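Local coordinates for protein L-threonine-O-3-phosphate decarboxylase (Porphyromonas gingivalis, PDB 3FKD) that probably acts as a pyridoxal 5'-phosphate-dependent decarboxylase of L-threonine O-3-phosphate, built on the class I and II aminotransferase fold, at residues A[36-50]-A[224-238]. Numbering follows the deposited sequence.
Sequences HLVENLNCIRHYPEP and TPWAVNALAIEAAKF
In this aminotransferase-type subunit, the end of helix 31-39 and the 3-10 turn and loop behind it run along helix 230-241 as far as Phe238 and along the loop that leads into it, meeting at three places. At the helix 31-39 end, the His36 and Phe238 rings form an offset stack, with centroids 4.4 Å apart and planes at 21°. Phe238 has CG anti to the backbone N (chi1 -163°), which brings its ring under His36 CB in a CH-pi contact; the same torsion choice in His36 places the imidazole. His36 NE2 donates to Glu234 OE2 at 2.7 Å, a weak bond by its N-H...O angle of 119°, although the ring and carboxylate planes are nearly parallel. Asn40 ND2 lies over the other imidazole face and is itself held by His36 O, which takes Asn40 N from the opposite side of its plane. In the middle, Leu231 CD2 packs against Cys43 SG at 3.4 Å and Leu41 CD1, while its CD1 meets Ile44 CG2; Leu231 also packs on Leu231 of the second subunit. Pro48 CB touches Ile233 CD1 at 3.7 Å. In the loop, the Trp226 indole is sandwiched: Pro50 CB lies over one face, Tyr47 CD1 over the other, and Pro48 O sits at the edge, 3.2 Å from Trp226 CD1. Trp226 N donates to Pro50 O at 3.1 Å, and one water donates to both Glu49 O and Val228 O. On the same residue, Trp226 O accepts from Arg205 NE of the second subunit, so the loop end, like the Leu231 patch, borders that subunit. The chemistry thus changes along the contact, from a ring stack with a weakly bonded carboxylate, through apolar packing, to an indole whose rotation is probably restricted by Pro50 CB and Tyr47 CD1 over opposite faces.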
loop_
_atom_site.group_PDB
_atom_site.type_symbol
_atom_site.label_atom_id
_atom_site.label_comp_id
_atom_site.label_asym_id
_atom_site.label_seq_id
_atom_site.Cartn_x
_atom_site.Cartn_y
_atom_site.Cartn_z
ATOM N N HIS A 36 -5.797 -21.676 0.664
ATOM C CA HIS A 36 -5.263 -21.231 -0.633
ATOM C C HIS A 36 -3.992 -20.336 -0.544
ATOM O O HIS A 36 -3.044 -20.541 -1.277
ATOM C CB HIS A 36 -6.350 -20.577 -1.512
ATOM C CG HIS A 36 -5.883 -20.241 -2.898
ATOM N ND1 HIS A 36 -5.751 -21.191 -3.892
ATOM C CD2 HIS A 36 -5.499 -19.064 -3.451
ATOM C CE1 HIS A 36 -5.316 -20.615 -5.001
ATOM N NE2 HIS A 36 -5.160 -19.324 -4.761
ATOM N N LEU A 37 -3.968 -19.367 0.356
ATOM C CA LEU A 37 -2.769 -18.557 0.556
ATOM C C LEU A 37 -1.573 -19.346 1.102
ATOM O O LEU A 37 -0.403 -19.004 0.856
ATOM C CB LEU A 37 -3.070 -17.396 1.501
ATOM C CG LEU A 37 -4.192 -16.504 0.990
ATOM C CD1 LEU A 37 -4.597 -15.502 2.102
ATOM C CD2 LEU A 37 -3.907 -15.842 -0.380
ATOM N N VAL A 38 -1.875 -20.381 1.876
ATOM C CA VAL A 38 -0.846 -21.210 2.476
ATOM C C VAL A 38 -0.178 -21.999 1.347
ATOM O O VAL A 38 1.051 -22.173 1.294
ATOM C CB VAL A 38 -1.470 -22.122 3.554
ATOM C CG1 VAL A 38 -0.458 -23.115 4.069
ATOM C CG2 VAL A 38 -2.022 -21.261 4.701
ATOM N N GLU A 39 -1.007 -22.439 0.416
ATOM C CA GLU A 39 -0.522 -23.178 -0.743
ATOM C C GLU A 39 0.340 -22.319 -1.689
ATOM O O GLU A 39 1.350 -22.799 -2.231
ATOM C CB GLU A 39 -1.699 -23.858 -1.460
ATOM C CG GLU A 39 -2.274 -25.044 -0.664
ATOM C CD GLU A 39 -3.577 -25.575 -1.217
ATOM O OE1 GLU A 39 -4.035 -25.052 -2.253
ATOM O OE2 GLU A 39 -4.154 -26.505 -0.610
ATOM N N ASN A 40 -0.048 -21.060 -1.875
ATOM C CA ASN A 40 0.674 -20.153 -2.762
ATOM C C ASN A 40 1.494 -19.123 -2.039
ATOM O O ASN A 40 1.709 -18.018 -2.543
ATOM C CB ASN A 40 -0.281 -19.473 -3.731
ATOM C CG ASN A 40 -1.051 -20.478 -4.555
ATOM O OD1 ASN A 40 -0.582 -20.917 -5.619
ATOM N ND2 ASN A 40 -2.228 -20.891 -4.048
ATOM N N LEU A 41 2.001 -19.511 -0.878
ATOM C CA LEU A 41 2.791 -18.612 -0.065
ATOM C C LEU A 41 4.091 -18.129 -0.710
ATOM O O LEU A 41 4.570 -17.037 -0.399
ATOM C CB LEU A 41 3.052 -19.194 1.312
ATOM C CG LEU A 41 3.366 -18.060 2.301
ATOM C CD1 LEU A 41 2.240 -16.999 2.398
ATOM C CD2 LEU A 41 3.722 -18.601 3.670
ATOM N N ASN A 42 4.661 -18.923 -1.606
ATOM C CA ASN A 42 5.861 -18.513 -2.303
ATOM C C ASN A 42 5.719 -17.238 -3.137
ATOM O O ASN A 42 6.733 -16.625 -3.492
ATOM C CB ASN A 42 6.385 -19.627 -3.167
ATOM C CG ASN A 42 6.965 -20.734 -2.361
ATOM O OD1 ASN A 42 7.262 -20.561 -1.170
ATOM N ND2 ASN A 42 7.160 -21.899 -3.003
ATOM N N CYS A 43 4.481 -16.825 -3.425
ATOM C CA CYS A 43 4.267 -15.559 -4.111
ATOM C C CYS A 43 4.937 -14.369 -3.395
ATOM O O CYS A 43 5.218 -13.372 -4.039
ATOM C CB CYS A 43 2.777 -15.280 -4.317
ATOM S SG CYS A 43 1.920 -14.615 -2.847
ATOM N N ILE A 44 5.214 -14.470 -2.089
ATOM C CA ILE A 44 5.885 -13.372 -1.393
ATOM C C ILE A 44 7.369 -13.170 -1.812
ATOM O O ILE A 44 8.004 -12.139 -1.499
ATOM C CB ILE A 44 5.827 -13.512 0.148
ATOM C CG1 ILE A 44 6.601 -14.741 0.615
ATOM C CG2 ILE A 44 4.407 -13.572 0.650
ATOM C CD1 ILE A 44 6.522 -14.970 2.131
ATOM N N ARG A 45 7.908 -14.177 -2.498
ATOM C CA ARG A 45 9.313 -14.227 -2.929
ATOM C C ARG A 45 9.492 -13.589 -4.294
ATOM O O ARG A 45 10.615 -13.391 -4.737
ATOM C CB ARG A 45 9.783 -15.689 -3.049
ATOM C CG ARG A 45 9.948 -16.421 -1.745
ATOM C CD ARG A 45 9.944 -17.890 -2.005
ATOM N NE ARG A 45 10.167 -18.632 -0.775
ATOM C CZ ARG A 45 10.282 -19.955 -0.720
ATOM N NH1 ARG A 45 10.206 -20.660 -1.842
ATOM N NH2 ARG A 45 10.485 -20.574 0.447
ATOM N N HIS A 46 8.395 -13.303 -4.982
ATOM C CA HIS A 46 8.519 -12.628 -6.264
ATOM C C HIS A 46 7.700 -11.338 -6.314
ATOM O O HIS A 46 6.645 -11.209 -5.688
ATOM C CB HIS A 46 8.199 -13.578 -7.412
ATOM C CG HIS A 46 8.840 -14.924 -7.248
ATOM N ND1 HIS A 46 8.120 -16.106 -7.247
ATOM C CD2 HIS A 46 10.127 -15.272 -7.002
ATOM C CE1 HIS A 46 8.942 -17.125 -7.060
ATOM N NE2 HIS A 46 10.165 -16.645 -6.903
ATOM N N TYR A 47 8.227 -10.360 -7.028
ATOM C CA TYR A 47 7.486 -9.150 -7.243
ATOM C C TYR A 47 6.100 -9.570 -7.720
ATOM O O TYR A 47 5.970 -10.582 -8.377
ATOM C CB TYR A 47 8.236 -8.252 -8.237
ATOM C CG TYR A 47 9.422 -7.585 -7.558
ATOM C CD1 TYR A 47 9.269 -6.387 -6.861
ATOM C CD2 TYR A 47 10.678 -8.185 -7.566
ATOM C CE1 TYR A 47 10.312 -5.812 -6.220
ATOM C CE2 TYR A 47 11.720 -7.625 -6.906
ATOM C CZ TYR A 47 11.544 -6.418 -6.243
ATOM O OH TYR A 47 12.621 -5.814 -5.609
ATOM N N PRO A 48 5.052 -8.820 -7.341
ATOM C CA PRO A 48 3.793 -9.069 -8.048
ATOM C C PRO A 48 3.877 -8.412 -9.412
ATOM O O PRO A 48 4.763 -7.584 -9.653
ATOM C CB PRO A 48 2.753 -8.329 -7.207
ATOM C CG PRO A 48 3.525 -7.466 -6.258
ATOM C CD PRO A 48 4.993 -7.624 -6.495
ATOM N N GLU A 49 2.956 -8.735 -10.300
ATOM C CA GLU A 49 2.821 -7.884 -11.472
ATOM C C GLU A 49 2.803 -6.440 -10.949
ATOM O O GLU A 49 2.126 -6.159 -9.979
ATOM C CB GLU A 49 1.577 -8.242 -12.296
ATOM C CG GLU A 49 1.560 -9.718 -12.711
ATOM C CD GLU A 49 0.268 -10.134 -13.407
ATOM O OE1 GLU A 49 -0.484 -9.243 -13.863
ATOM O OE2 GLU A 49 0.005 -11.361 -13.502
ATOM N N PRO A 50 3.588 -5.553 -11.567
ATOM C CA PRO A 50 3.771 -4.160 -11.151
ATOM C C PRO A 50 2.437 -3.476 -11.246
ATOM O O PRO A 50 2.108 -2.469 -10.629
ATOM C CB PRO A 50 4.661 -3.579 -12.264
ATOM C CG PRO A 50 5.220 -4.756 -12.984
ATOM C CD PRO A 50 4.251 -5.850 -12.844
ATOM N N THR A 224 1.883 3.942 -8.962
ATOM C CA THR A 224 3.230 3.515 -8.625
ATOM C C THR A 224 3.292 2.011 -8.751
ATOM O O THR A 224 2.365 1.346 -8.356
ATOM C CB THR A 224 3.620 4.005 -7.201
ATOM O OG1 THR A 224 3.041 3.182 -6.191
ATOM C CG2 THR A 224 3.129 5.457 -6.967
ATOM N N PRO A 225 4.380 1.463 -9.331
ATOM C CA PRO A 225 4.388 0.002 -9.564
ATOM C C PRO A 225 4.575 -0.812 -8.297
ATOM O O PRO A 225 5.173 -0.320 -7.340
ATOM C CB PRO A 225 5.607 -0.226 -10.504
ATOM C CG PRO A 225 6.469 1.001 -10.354
ATOM C CD PRO A 225 5.692 2.091 -9.613
ATOM N N TRP A 226 4.113 -2.068 -8.342
ATOM C CA TRP A 226 4.098 -2.958 -7.194
ATOM C C TRP A 226 3.424 -2.303 -5.957
ATOM O O TRP A 226 3.821 -2.532 -4.800
ATOM C CB TRP A 226 5.495 -3.488 -6.848
ATOM C CG TRP A 226 6.401 -3.785 -8.004
ATOM C CD1 TRP A 226 6.335 -4.857 -8.868
ATOM C CD2 TRP A 226 7.564 -3.041 -8.380
ATOM N NE1 TRP A 226 7.370 -4.801 -9.774
ATOM C CE2 TRP A 226 8.131 -3.689 -9.512
ATOM C CE3 TRP A 226 8.165 -1.866 -7.895
ATOM C CZ2 TRP A 226 9.278 -3.210 -10.153
ATOM C CZ3 TRP A 226 9.279 -1.381 -8.525
ATOM C CH2 TRP A 226 9.843 -2.065 -9.654
ATOM N N ALA A 227 2.385 -1.511 -6.205
ATOM C CA ALA A 227 1.577 -0.937 -5.114
ATOM C C ALA A 227 0.583 -1.938 -4.473
ATOM O O ALA A 227 0.160 -1.735 -3.323
ATOM C CB ALA A 227 0.839 0.269 -5.596
ATOM N N VAL A 228 0.248 -3.001 -5.209
ATOM C CA VAL A 228 -0.651 -4.052 -4.714
ATOM C C VAL A 228 0.121 -5.339 -4.427
ATOM O O VAL A 228 0.657 -5.961 -5.350
ATOM C CB VAL A 228 -1.810 -4.348 -5.718
ATOM C CG1 VAL A 228 -2.750 -5.343 -5.143
ATOM C CG2 VAL A 228 -2.559 -3.053 -6.062
ATOM N N ASN A 229 0.176 -5.730 -3.159
ATOM C CA ASN A 229 1.005 -6.849 -2.766
ATOM C C ASN A 229 0.473 -8.220 -3.261
ATOM O O ASN A 229 -0.713 -8.362 -3.612
ATOM C CB ASN A 229 1.256 -6.837 -1.249
ATOM C CG ASN A 229 0.005 -7.191 -0.436
ATOM O OD1 ASN A 229 -0.336 -8.366 -0.297
ATOM N ND2 ASN A 229 -0.703 -6.161 0.070
ATOM N N ALA A 230 1.381 -9.200 -3.277
ATOM C CA ALA A 230 1.226 -10.471 -4.003
ATOM C C ALA A 230 0.169 -11.374 -3.441
ATOM O O ALA A 230 -0.597 -11.956 -4.186
ATOM C CB ALA A 230 2.588 -11.245 -4.085
ATOM N N LEU A 231 0.148 -11.505 -2.122
ATOM C CA LEU A 231 -0.833 -12.332 -1.444
ATOM C C LEU A 231 -2.211 -11.761 -1.631
ATOM O O LEU A 231 -3.157 -12.528 -1.752
ATOM C CB LEU A 231 -0.554 -12.393 0.040
ATOM C CG LEU A 231 0.586 -13.300 0.455
ATOM C CD1 LEU A 231 0.837 -13.049 1.941
ATOM C CD2 LEU A 231 0.306 -14.810 0.126
ATOM N N ALA A 232 -2.329 -10.433 -1.624
ATOM C CA ALA A 232 -3.625 -9.783 -1.835
ATOM C C ALA A 232 -4.150 -10.080 -3.217
ATOM O O ALA A 232 -5.351 -10.327 -3.387
ATOM C CB ALA A 232 -3.572 -8.241 -1.583
ATOM N N ILE A 233 -3.263 -10.056 -4.205
ATOM C CA ILE A 233 -3.650 -10.331 -5.589
ATOM C C ILE A 233 -4.226 -11.751 -5.635
ATOM O O ILE A 233 -5.228 -12.023 -6.297
ATOM C CB ILE A 233 -2.455 -10.124 -6.615
ATOM C CG1 ILE A 233 -2.399 -8.659 -7.096
ATOM C CG2 ILE A 233 -2.636 -10.968 -7.825
ATOM C CD1 ILE A 233 -0.978 -8.113 -7.364
ATOM N N GLU A 234 -3.590 -12.611 -4.854
ATOM C CA GLU A 234 -3.867 -14.026 -4.804
ATOM C C GLU A 234 -5.206 -14.324 -4.078
ATOM O O GLU A 234 -5.996 -15.144 -4.540
ATOM C CB GLU A 234 -2.667 -14.720 -4.154
ATOM C CG GLU A 234 -2.731 -16.204 -4.097
ATOM C CD GLU A 234 -2.588 -16.911 -5.455
ATOM O OE1 GLU A 234 -2.262 -16.269 -6.461
ATOM O OE2 GLU A 234 -2.805 -18.147 -5.495
ATOM N N ALA A 235 -5.463 -13.618 -2.979
ATOM C CA ALA A 235 -6.735 -13.718 -2.277
ATOM C C ALA A 235 -7.880 -13.285 -3.169
ATOM O O ALA A 235 -8.906 -13.970 -3.266
ATOM C CB ALA A 235 -6.719 -12.890 -1.002
ATOM N N ALA A 236 -7.707 -12.149 -3.827
ATOM C CA ALA A 236 -8.745 -11.622 -4.711
ATOM C C ALA A 236 -9.089 -12.556 -5.868
ATOM O O ALA A 236 -10.271 -12.747 -6.171
ATOM C CB ALA A 236 -8.379 -10.215 -5.235
ATOM N N LYS A 237 -8.061 -13.100 -6.514
ATOM C CA LYS A 237 -8.234 -14.066 -7.599
ATOM C C LYS A 237 -9.096 -15.257 -7.168
ATOM O O LYS A 237 -9.981 -15.701 -7.897
ATOM C CB LYS A 237 -6.863 -14.562 -8.085
ATOM C CG LYS A 237 -6.334 -13.786 -9.251
ATOM C CD LYS A 237 -4.860 -14.038 -9.469
ATOM C CE LYS A 237 -4.280 -13.080 -10.531
ATOM N NZ LYS A 237 -2.822 -13.185 -10.682
ATOM N N PHE A 238 -8.825 -15.762 -5.969
ATOM C CA PHE A 238 -9.599 -16.837 -5.351
ATOM C C PHE A 238 -11.079 -16.467 -5.071
ATOM O O PHE A 238 -11.995 -17.193 -5.451
ATOM C CB PHE A 238 -8.910 -17.302 -4.066
ATOM C CG PHE A 238 -9.388 -18.634 -3.590
ATOM C CD1 PHE A 238 -10.233 -18.734 -2.508
ATOM C CD2 PHE A 238 -9.010 -19.787 -4.235
ATOM C CE1 PHE A 238 -10.670 -19.964 -2.071
ATOM C CE2 PHE A 238 -9.458 -21.005 -3.805
ATOM C CZ PHE A 238 -10.282 -21.094 -2.727
HETATM O O HOH W 1 1.241 -4.792 -7.709
#